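Local coordinates for arylalkylamine N-Acetyltransferase like 5b (PDB 4FD4), which probably transfers an acyl group, acetyl or long-chain, from acyl-coenzyme A to the amine of serotonin or dopamine, as an arylalkylamine N-acetyltransferase of the GNAT family, at residues G102-L105 with K106-L110; R21-L24 with H25-Y29; S185-L189 with G190-D194; S54-Q58 with G59-V63. All blocks are in the same frame, centred on the assembly; numbering follows the deposited sequence.

Contact 1: residues G102-L105 with K106-L110; sequences GDIL and KLLAL
OD2 of D103 is gripped twice, by a salt bridge to K99 and by a water that leads on to K106, three residues further along helix 99-115. The water donates to D103 OD2 at 2.7 Å and weakly accepts from K106 NZ at 3.4 Å, while D103 OD2 and K106 NZ themselves stay 4.7 Å apart. Y38 holds the other carboxylate oxygen, OD1, through its hydroxyl. K106 reaches the water because its CG stands beside the backbone N (chi1 -67°) and the chain beyond is extended, running back along the preceding turn; its methylenes run past G102 O, with K106 CG 3.4 Å from that oxygen. Along the backbone, regular i to i+4 bonds continue, such as L108 N to I104 O at 2.9 Å. I104 and L108 lie side by side and point the same way, I104 CG2 meeting L108 CD1 at 4.1 Å, while L108 CG rests 3.3 Å from I104 O. These apolar residues suit their surroundings: L105, L108 and A109 pack on M89 of helix 85-95, and I104 and L107 on I34. The two polar ends differ: D103, buried but met by Y38, K99 and water, is probably kept ionised, whereas K106, partly exposed, with the weak water bond and a long, weak ion pair to E195, is tethered more loosely.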
loop_
_atom_site.group_PDB
_atom_site.type_symbol
_atom_site.label_atom_id
_atom_site.label_comp_id
_atom_site.label_asym_id
_atom_site.label_seq_id
_atom_site.Cartn_x
_atom_site.Cartn_y
_atom_site.Cartn_z
ATOM N N GLY A 102 1.480 -14.760 -5.228
ATOM C CA GLY A 102 2.913 -14.932 -5.476
ATOM C C GLY A 102 3.458 -13.961 -6.517
ATOM O O GLY A 102 4.515 -13.338 -6.324
ATOM N N ASP A 103 2.725 -13.816 -7.620
ATOM C CA ASP A 103 3.105 -12.883 -8.675
ATOM C C ASP A 103 3.111 -11.439 -8.182
ATOM O O ASP A 103 4.030 -10.651 -8.495
ATOM C CB ASP A 103 2.163 -13.003 -9.886
ATOM C CG ASP A 103 2.281 -14.341 -10.606
ATOM O OD1 ASP A 103 1.330 -14.681 -11.352
ATOM O OD2 ASP A 103 3.307 -15.047 -10.426
ATOM N N ILE A 104 2.077 -11.079 -7.426
ATOM C CA ILE A 104 1.996 -9.715 -6.889
ATOM C C ILE A 104 3.139 -9.451 -5.915
ATOM O O ILE A 104 3.778 -8.391 -5.956
ATOM C CB ILE A 104 0.625 -9.416 -6.239
ATOM C CG1 ILE A 104 -0.454 -9.353 -7.325
ATOM C CG2 ILE A 104 0.667 -8.082 -5.496
ATOM C CD1 ILE A 104 -1.884 -9.335 -6.782
ATOM N N LEU A 105 3.411 -10.428 -5.063
ATOM C CA LEU A 105 4.520 -10.361 -4.114
ATOM C C LEU A 105 5.850 -10.126 -4.820
ATOM O O LEU A 105 6.658 -9.309 -4.366
ATOM C CB LEU A 105 4.598 -11.653 -3.304
ATOM C CG LEU A 105 4.027 -11.621 -1.896
ATOM C CD1 LEU A 105 3.992 -13.039 -1.313
ATOM C CD2 LEU A 105 4.867 -10.693 -1.023
ATOM N N LYS A 106 6.085 -10.840 -5.919
ATOM C CA LYS A 106 7.296 -10.591 -6.712
ATOM C C LYS A 106 7.351 -9.191 -7.279
ATOM O O LYS A 106 8.411 -8.550 -7.265
ATOM C CB LYS A 106 7.440 -11.607 -7.847
ATOM C CG LYS A 106 7.713 -13.025 -7.390
ATOM C CD LYS A 106 7.574 -13.947 -8.587
ATOM C CE LYS A 106 7.725 -15.400 -8.198
ATOM N NZ LYS A 106 7.707 -16.258 -9.411
ATOM N N LEU A 107 6.223 -8.712 -7.793
ATOM C CA LEU A 107 6.161 -7.318 -8.248
ATOM C C LEU A 107 6.492 -6.290 -7.146
ATOM O O LEU A 107 7.277 -5.354 -7.358
ATOM C CB LEU A 107 4.798 -7.010 -8.863
ATOM C CG LEU A 107 4.493 -5.541 -9.158
ATOM C CD1 LEU A 107 5.472 -4.950 -10.181
ATOM C CD2 LEU A 107 3.060 -5.415 -9.656
ATOM N N LEU A 108 5.886 -6.464 -5.980
ATOM C CA LEU A 108 6.121 -5.590 -4.826
ATOM C C LEU A 108 7.582 -5.616 -4.403
ATOM O O LEU A 108 8.182 -4.576 -4.098
ATOM C CB LEU A 108 5.254 -6.022 -3.642
ATOM C CG LEU A 108 3.744 -5.887 -3.829
ATOM C CD1 LEU A 108 2.992 -6.395 -2.589
ATOM C CD2 LEU A 108 3.386 -4.445 -4.125
ATOM N N ALA A 109 8.133 -6.826 -4.359
ATOM C CA ALA A 109 9.543 -7.023 -4.061
ATOM C C ALA A 109 10.409 -6.245 -5.052
ATOM O O ALA A 109 11.370 -5.589 -4.658
ATOM C CB ALA A 109 9.892 -8.513 -4.088
ATOM N N LEU A 110 10.073 -6.312 -6.334
ATOM C CA LEU A 110 10.840 -5.579 -7.354
ATOM C C LEU A 110 10.764 -4.079 -7.097
ATOM O O LEU A 110 11.775 -3.364 -7.177
ATOM C CB LEU A 110 10.303 -5.881 -8.755
ATOM C CG LEU A 110 10.758 -4.968 -9.902
ATOM C CD1 LEU A 110 12.268 -5.030 -10.100
ATOM C CD2 LEU A 110 10.043 -5.363 -11.186
HETATM O O HOH W 1 5.787 -14.137 -11.162
#

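Contact 2: residues R21-L24 with H25-Y29; sequences REIL and HRIYY
Helix 17-28 runs regularly from R21 to H25, whose N bonds to R21 O at 2.9 Å, and then widens. I27 N still bonds to I23 O, but R26 N splits between E22 O and I23 O in two weak bonds. One residue on, L24 O accepts from both Y28 N and Y29 N; the bond from Y29 N, 3.1 Å long, spans five residues and marks a pi-type turn. E22 bends at chi2 (-85°) and reaches R26, one turn further on, in a salt bridge, E22 OE1 lying 2.9 Å from R26 NH2 and OE2 offering its syn lone pair to that same nitrogen. Carboxylate and guanidinium planes are 25° apart. This helix follows the first strand of the GNAT fold and packs on strands 71-81 and 126-134, so I23, L24 and I27 are suitably apolar: I23 touches F72 and V75, L24 touches I77, and I27 touches A133. I23 CD1 also covers one face of the R26 guanidinium, 3.5 Å from R26 NH1, which is itself bound by a salt bridge to D135 and a hydrogen bond to F72 O. I23 CD1 meets I27 CD1 at 3.5 Å. L24 serves two tyrosines, its CD2 lying 4.0 Å from Y28 CD2 and its CB 3.9 Å from Y29 CE2, while Y28 CD2 sits over the centre of the Y29 ring, whose hydroxyl bonds to D48 and S52.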
loop_
_atom_site.group_PDB
_atom_site.type_symbol
_atom_site.label_atom_id
_atom_site.label_comp_id
_atom_site.label_asym_id
_atom_site.label_seq_id
_atom_site.Cartn_x
_atom_site.Cartn_y
_atom_site.Cartn_z
ATOM N N ARG A 21 -11.299 -5.635 7.470
ATOM C CA ARG A 21 -11.492 -6.522 6.334
ATOM C C ARG A 21 -12.571 -5.900 5.444
ATOM O O ARG A 21 -12.400 -5.769 4.211
ATOM C CB ARG A 21 -11.888 -7.939 6.804
ATOM C CG ARG A 21 -11.740 -9.039 5.739
ATOM C CD ARG A 21 -12.517 -10.325 6.105
ATOM N NE ARG A 21 -12.052 -10.953 7.341
ATOM C CZ ARG A 21 -11.076 -11.858 7.411
ATOM N NH1 ARG A 21 -10.446 -12.250 6.308
ATOM N NH2 ARG A 21 -10.724 -12.374 8.587
ATOM N N GLU A 22 -13.693 -5.517 6.012
ATOM C CA GLU A 22 -14.779 -5.005 5.190
ATOM C C GLU A 22 -14.384 -3.791 4.408
ATOM O O GLU A 22 -14.712 -3.723 3.269
ATOM C CB GLU A 22 -16.039 -4.678 5.975
ATOM C CG GLU A 22 -17.242 -4.290 5.079
ATOM C CD GLU A 22 -17.323 -2.782 4.654
ATOM O OE1 GLU A 22 -16.897 -1.873 5.384
ATOM O OE2 GLU A 22 -17.875 -2.503 3.582
ATOM N N ILE A 23 -13.707 -2.826 5.031
ATOM C CA ILE A 23 -13.408 -1.630 4.263
ATOM C C ILE A 23 -12.482 -2.003 3.103
ATOM O O ILE A 23 -12.630 -1.488 1.978
ATOM C CB ILE A 23 -12.889 -0.443 5.145
ATOM C CG1 ILE A 23 -12.682 0.817 4.296
ATOM C CG2 ILE A 23 -11.655 -0.837 5.939
ATOM C CD1 ILE A 23 -13.968 1.570 3.994
ATOM N N LEU A 24 -11.575 -2.957 3.340
ATOM C CA LEU A 24 -10.670 -3.352 2.267
ATOM C C LEU A 24 -11.469 -3.969 1.126
ATOM O O LEU A 24 -11.229 -3.676 -0.044
ATOM C CB LEU A 24 -9.594 -4.343 2.756
ATOM C CG LEU A 24 -8.497 -3.776 3.663
ATOM C CD1 LEU A 24 -7.595 -4.921 4.164
ATOM C CD2 LEU A 24 -7.666 -2.702 2.953
ATOM N N HIS A 25 -12.426 -4.820 1.466
ATOM C CA HIS A 25 -13.244 -5.450 0.429
ATOM C C HIS A 25 -13.979 -4.368 -0.364
ATOM O O HIS A 25 -14.165 -4.497 -1.570
ATOM C CB HIS A 25 -14.302 -6.354 1.065
ATOM C CG HIS A 25 -13.883 -7.779 1.243
ATOM N ND1 HIS A 25 -14.500 -8.820 0.572
ATOM C CD2 HIS A 25 -12.954 -8.347 2.041
ATOM C CE1 HIS A 25 -13.951 -9.961 0.943
ATOM N NE2 HIS A 25 -13.008 -9.708 1.834
ATOM N N ARG A 26 -14.394 -3.300 0.313
ATOM C CA ARG A 26 -15.405 -2.404 -0.278
ATOM C C ARG A 26 -14.805 -1.324 -1.164
ATOM O O ARG A 26 -15.289 -1.073 -2.268
ATOM C CB ARG A 26 -16.264 -1.758 0.823
ATOM C CG ARG A 26 -17.583 -1.152 0.327
ATOM C CD ARG A 26 -18.374 -0.501 1.462
ATOM N NE ARG A 26 -17.889 0.846 1.764
ATOM C CZ ARG A 26 -17.605 1.296 2.984
ATOM N NH1 ARG A 26 -17.168 2.547 3.152
ATOM N NH2 ARG A 26 -17.755 0.503 4.039
ATOM N N ILE A 27 -13.740 -0.693 -0.690
ATOM C CA ILE A 27 -13.192 0.464 -1.389
ATOM C C ILE A 27 -11.773 0.270 -1.900
ATOM O O ILE A 27 -11.312 1.021 -2.758
ATOM C CB ILE A 27 -13.224 1.730 -0.507
ATOM C CG1 ILE A 27 -12.267 1.592 0.676
ATOM C CG2 ILE A 27 -14.650 2.023 -0.019
ATOM C CD1 ILE A 27 -12.011 2.910 1.400
ATOM N N TYR A 28 -11.067 -0.734 -1.393
ATOM C CA TYR A 28 -9.670 -0.889 -1.806
ATOM C C TYR A 28 -9.474 -1.870 -2.968
ATOM O O TYR A 28 -9.114 -1.468 -4.077
ATOM C CB TYR A 28 -8.774 -1.280 -0.618
ATOM C CG TYR A 28 -7.353 -1.584 -1.053
ATOM C CD1 TYR A 28 -6.537 -0.589 -1.586
ATOM C CD2 TYR A 28 -6.829 -2.859 -0.925
ATOM C CE1 TYR A 28 -5.234 -0.869 -2.000
ATOM C CE2 TYR A 28 -5.533 -3.149 -1.324
ATOM C CZ TYR A 28 -4.742 -2.154 -1.864
ATOM O OH TYR A 28 -3.451 -2.457 -2.257
ATOM N N TYR A 29 -9.706 -3.153 -2.705
ATOM C CA TYR A 29 -9.470 -4.194 -3.709
ATOM C C TYR A 29 -10.190 -3.981 -5.050
ATOM O O TYR A 29 -9.593 -4.165 -6.111
ATOM C CB TYR A 29 -9.780 -5.577 -3.129
ATOM C CG TYR A 29 -8.726 -6.054 -2.145
ATOM C CD1 TYR A 29 -7.412 -6.257 -2.551
ATOM C CD2 TYR A 29 -9.047 -6.309 -0.818
ATOM C CE1 TYR A 29 -6.437 -6.691 -1.649
ATOM C CE2 TYR A 29 -8.083 -6.748 0.084
ATOM C CZ TYR A 29 -6.781 -6.937 -0.342
ATOM O OH TYR A 29 -5.820 -7.378 0.551
#

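Contact 3: residues S185-L189 with G190-D194; sequences SQLAL and GDYRD
Y192 carries CG opposite its backbone N (chi1 176°); L187 does the same with its own CG, and its unusual chi2 of 144° sets L187 CD1 within 4.2 Å of Y192 CD1. The two meet where strand 182-188, an outermost strand of the GNAT sheet paired with strand 209-216, gives way to a loop. The chain leaves the strand through two overlapping turns, each bonded from residue i to i+3. D191 N reaches A188 O at 3.1 Å in a weak bond, and Y192 N reaches L189 O, also at 3.1 Å. G190 has ordinary turn angles, and D191 suits the exposed outer corner, its OD2 3.4 Å from the methyl CB of A188. The leucines and the tyrosine, largely apolar, are covered by neighbours: L189 packs on I210 and F201, L187 on I210 and L110, and Y192 on L107, L110 and F201. A water lies close to both L189 O and Y192 O. R193 curls its long chain back so that one nitrogen staples the turn. K199 also bonds to G190 O, so two cationic side chains gather at this carbonyl and would probably polarise it. R193 NH1 donates almost straight to G190 O at 3.0 Å and also to Y192 O at 2.8 Å, both acceptors lying within 5° of the guanidinium plane.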
loop_
_atom_site.group_PDB
_atom_site.type_symbol
_atom_site.label_atom_id
_atom_site.label_comp_id
_atom_site.label_asym_id
_atom_site.label_seq_id
_atom_site.Cartn_x
_atom_site.Cartn_y
_atom_site.Cartn_z
ATOM N N SER A 185 11.523 6.449 -7.893
ATOM C CA SER A 185 11.513 5.337 -8.828
ATOM C C SER A 185 10.096 5.122 -9.351
ATOM O O SER A 185 9.125 5.447 -8.669
ATOM C CB SER A 185 12.047 4.072 -8.145
ATOM O OG SER A 185 11.618 2.907 -8.819
ATOM N N GLN A 186 9.972 4.600 -10.568
ATOM C CA GLN A 186 8.660 4.271 -11.116
ATOM C C GLN A 186 8.707 3.063 -12.036
ATOM O O GLN A 186 9.779 2.654 -12.493
ATOM C CB GLN A 186 8.029 5.471 -11.836
ATOM C CG GLN A 186 9.003 6.382 -12.558
ATOM C CD GLN A 186 8.299 7.547 -13.230
ATOM O OE1 GLN A 186 7.372 7.354 -14.027
ATOM N NE2 GLN A 186 8.727 8.763 -12.909
ATOM N N LEU A 187 7.538 2.490 -12.299
ATOM C CA LEU A 187 7.443 1.281 -13.107
ATOM C C LEU A 187 6.136 1.260 -13.874
ATOM O O LEU A 187 5.049 1.279 -13.285
ATOM C CB LEU A 187 7.566 0.027 -12.228
ATOM C CG LEU A 187 7.137 -1.331 -12.812
ATOM C CD1 LEU A 187 8.037 -2.467 -12.333
ATOM C CD2 LEU A 187 5.708 -1.644 -12.455
ATOM N N ALA A 188 6.247 1.220 -15.196
ATOM C CA ALA A 188 5.084 1.047 -16.045
ATOM C C ALA A 188 4.545 -0.367 -15.855
ATOM O O ALA A 188 5.231 -1.349 -16.144
ATOM C CB ALA A 188 5.444 1.307 -17.498
ATOM N N LEU A 189 3.313 -0.459 -15.370
ATOM C CA LEU A 189 2.693 -1.739 -15.043
ATOM C C LEU A 189 2.657 -2.727 -16.213
ATOM O O LEU A 189 3.004 -3.902 -16.055
ATOM C CB LEU A 189 1.272 -1.513 -14.528
ATOM C CG LEU A 189 0.909 -2.133 -13.182
ATOM C CD1 LEU A 189 -0.598 -2.252 -13.049
ATOM C CD2 LEU A 189 1.571 -3.485 -13.023
ATOM N N GLY A 190 2.220 -2.258 -17.379
ATOM C CA GLY A 190 2.115 -3.121 -18.548
ATOM C C GLY A 190 3.465 -3.573 -19.082
ATOM O O GLY A 190 3.558 -4.552 -19.824
ATOM N N ASP A 191 4.521 -2.858 -18.707
ATOM C CA ASP A 191 5.865 -3.241 -19.120
ATOM C C ASP A 191 6.495 -4.288 -18.189
ATOM O O ASP A 191 7.560 -4.831 -18.491
ATOM C CB ASP A 191 6.767 -2.012 -19.244
ATOM C CG ASP A 191 6.365 -1.105 -20.396
ATOM O OD1 ASP A 191 5.647 -1.572 -21.306
ATOM O OD2 ASP A 191 6.774 0.079 -20.392
ATOM N N TYR A 192 5.841 -4.572 -17.063
ATOM C CA TYR A 192 6.365 -5.555 -16.119
ATOM C C TYR A 192 6.425 -6.957 -16.721
ATOM O O TYR A 192 5.480 -7.404 -17.377
ATOM C CB TYR A 192 5.559 -5.589 -14.803
ATOM C CG TYR A 192 6.028 -6.682 -13.856
ATOM C CD1 TYR A 192 7.208 -6.538 -13.125
ATOM C CD2 TYR A 192 5.305 -7.856 -13.704
ATOM C CE1 TYR A 192 7.654 -7.537 -12.265
ATOM C CE2 TYR A 192 5.747 -8.865 -12.843
ATOM C CZ TYR A 192 6.921 -8.695 -12.133
ATOM O OH TYR A 192 7.359 -9.676 -11.278
ATOM N N ARG A 193 7.548 -7.632 -16.482
ATOM C CA ARG A 193 7.765 -9.008 -16.898
ATOM C C ARG A 193 8.403 -9.756 -15.737
ATOM O O ARG A 193 9.373 -9.275 -15.163
ATOM C CB ARG A 193 8.732 -9.048 -18.083
ATOM C CG ARG A 193 8.224 -8.393 -19.348
ATOM C CD ARG A 193 7.022 -9.134 -19.894
ATOM N NE ARG A 193 6.589 -8.535 -21.151
ATOM C CZ ARG A 193 5.815 -7.459 -21.227
ATOM N NH1 ARG A 193 5.389 -6.869 -20.114
ATOM N NH2 ARG A 193 5.469 -6.968 -22.412
ATOM N N ASP A 194 7.881 -10.925 -15.377
ATOM C CA ASP A 194 8.535 -11.707 -14.330
ATOM C C ASP A 194 9.787 -12.414 -14.884
ATOM O O ASP A 194 10.203 -12.141 -16.016
ATOM C CB ASP A 194 7.561 -12.675 -13.647
ATOM C CG ASP A 194 7.142 -13.820 -14.548
ATOM O OD1 ASP A 194 7.577 -13.852 -15.721
ATOM O OD2 ASP A 194 6.366 -14.680 -14.078
HETATM O O HOH W 2 2.728 -6.886 -16.665
#

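Contact 4: residues S54-Q58 with G59-V63; sequences SFVEQ and GTVVV
A type I beta turn, V56 to G59, joins the chain after helix 46-53 to strand 61-66 of the GNAT sheet. Its closing bond runs from G59 N to V56 O, 3.0 Å long. G59 has a positive phi of 69°, a conformation that glycine, having no CB, reaches easily. A water lies 2.8 Å from V56 O and accepts from V61 N, linking the turn to the start of the strand. V61 directs its CB toward the preceding segment: V61 CG2 stands 3.7 Å from F55 CB and 3.9 Å from V56 CG2. Beta-branching suits V61 to its strand, while V56, in the turn, fits as an apolar side chain packed on L17 and V20 of helix 17-28. The F55 ring meets those of H130 and F51, the latter edge-to-face, and touches I77. T60 places OG1 between its backbone N and carbonyl carbon (chi1 58°), where the hydroxyl bonds to A78 O on the adjacent strand and takes a second bond from a water, 2.7 Å from T60 OG1. That water also donates to Q58 OE1, so a glutamine at the exposed corner can bridge to the threonine. The other end of the same amide turns the opposite way: Q58 NE2 makes a weak bond, 3.4 Å long, to S54 O.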
loop_
_atom_site.group_PDB
_atom_site.type_symbol
_atom_site.label_atom_id
_atom_site.label_comp_id
_atom_site.label_asym_id
_atom_site.label_seq_id
_atom_site.Cartn_x
_atom_site.Cartn_y
_atom_site.Cartn_z
ATOM N N SER A 54 -2.510 -8.656 8.503
ATOM C CA SER A 54 -1.455 -8.952 9.465
ATOM C C SER A 54 -0.956 -7.661 10.135
ATOM O O SER A 54 -0.341 -7.714 11.190
ATOM C CB SER A 54 -0.286 -9.696 8.812
ATOM O OG SER A 54 0.385 -8.856 7.886
ATOM N N PHE A 55 -1.238 -6.497 9.546
ATOM C CA PHE A 55 -0.739 -5.248 10.131
ATOM C C PHE A 55 -1.590 -4.671 11.266
ATOM O O PHE A 55 -1.103 -3.841 12.045
ATOM C CB PHE A 55 -0.471 -4.190 9.049
ATOM C CG PHE A 55 0.593 -4.593 8.084
ATOM C CD1 PHE A 55 0.255 -5.138 6.850
ATOM C CD2 PHE A 55 1.940 -4.481 8.428
ATOM C CE1 PHE A 55 1.243 -5.537 5.955
ATOM C CE2 PHE A 55 2.936 -4.884 7.546
ATOM C CZ PHE A 55 2.590 -5.408 6.302
ATOM N N VAL A 56 -2.841 -5.106 11.382
ATOM C CA VAL A 56 -3.716 -4.556 12.428
ATOM C C VAL A 56 -3.114 -4.753 13.813
ATOM O O VAL A 56 -3.071 -3.826 14.611
ATOM C CB VAL A 56 -5.117 -5.181 12.404
ATOM C CG1 VAL A 56 -5.923 -4.744 13.638
ATOM C CG2 VAL A 56 -5.850 -4.799 11.127
ATOM N N GLU A 57 -2.632 -5.962 14.091
ATOM C CA GLU A 57 -2.047 -6.245 15.397
ATOM C C GLU A 57 -0.803 -5.390 15.652
ATOM O O GLU A 57 -0.475 -5.091 16.802
ATOM C CB GLU A 57 -1.721 -7.735 15.536
ATOM C CG GLU A 57 -0.544 -8.207 14.689
ATOM C CD GLU A 57 -0.497 -9.729 14.551
ATOM O OE1 GLU A 57 -0.260 -10.221 13.421
ATOM O OE2 GLU A 57 -0.700 -10.430 15.569
ATOM N N GLN A 58 -0.111 -4.995 14.590
ATOM C CA GLN A 58 1.101 -4.177 14.736
ATOM C C GLN A 58 0.811 -2.701 15.038
ATOM O O GLN A 58 1.746 -1.913 15.236
ATOM C CB GLN A 58 1.990 -4.294 13.492
ATOM C CG GLN A 58 2.352 -5.727 13.122
ATOM C CD GLN A 58 3.194 -5.831 11.863
ATOM O OE1 GLN A 58 4.036 -4.975 11.583
ATOM N NE2 GLN A 58 2.975 -6.903 11.097
ATOM N N GLY A 59 -0.467 -2.328 15.059
ATOM C CA GLY A 59 -0.871 -0.958 15.358
ATOM C C GLY A 59 -0.503 0.054 14.284
ATOM O O GLY A 59 -0.373 1.253 14.570
ATOM N N THR A 60 -0.352 -0.407 13.044
ATOM C CA THR A 60 0.006 0.509 11.953
ATOM C C THR A 60 -1.065 0.548 10.842
ATOM O O THR A 60 -0.787 0.885 9.679
ATOM C CB THR A 60 1.403 0.189 11.399
ATOM O OG1 THR A 60 1.435 -1.169 10.948
ATOM C CG2 THR A 60 2.446 0.358 12.493
ATOM N N VAL A 61 -2.286 0.184 11.223
ATOM C CA VAL A 61 -3.449 0.330 10.358
ATOM C C VAL A 61 -4.265 1.506 10.862
ATOM O O VAL A 61 -4.721 1.516 12.006
ATOM C CB VAL A 61 -4.294 -0.961 10.313
ATOM C CG1 VAL A 61 -5.607 -0.724 9.596
ATOM C CG2 VAL A 61 -3.509 -2.071 9.621
ATOM N N VAL A 62 -4.407 2.521 10.016
ATOM C CA VAL A 62 -5.139 3.718 10.395
ATOM C C VAL A 62 -6.470 3.739 9.655
ATOM O O VAL A 62 -6.529 3.456 8.461
ATOM C CB VAL A 62 -4.383 5.013 10.048
ATOM C CG1 VAL A 62 -5.224 6.232 10.443
ATOM C CG2 VAL A 62 -3.025 5.059 10.730
ATOM N N VAL A 63 -7.535 4.082 10.367
ATOM C CA VAL A 63 -8.841 4.129 9.765
ATOM C C VAL A 63 -9.407 5.522 9.930
ATOM O O VAL A 63 -9.076 6.252 10.891
ATOM C CB VAL A 63 -9.795 3.092 10.367
ATOM C CG1 VAL A 63 -9.386 1.670 9.954
ATOM C CG2 VAL A 63 -9.828 3.233 11.880
HETATM O O HOH W 3 -3.694 -1.258 13.732
HETATM O O HOH W 4 3.793 -2.470 11.426
#

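Contacts 1 and 3 share one patch of packing, with centres 11 Å apart: L110 CD2 touches Y192 CE1 at 3.4 Å and L187 CD1 at 3.7 Å, joining helix 99-115 to the outermost strand 182-188 and its loop. Contact 4 leads into the second strand of the sheet, 61-66, and contact 2 lies on a helix packed on central strands; their centres are 15 Å apart, nearest atoms about 5 Å. Contacts 3 and 4, centres 28 Å apart, stand on opposite sides of the chain's centre. Contacts 1 and 2 have centres 21 Å apart. Glycerol, probably from crystallisation, is hydrogen-bonded by Y28 OH, and glycerol also lies about 4 Å from the I104 side chain, which may mark a pocket.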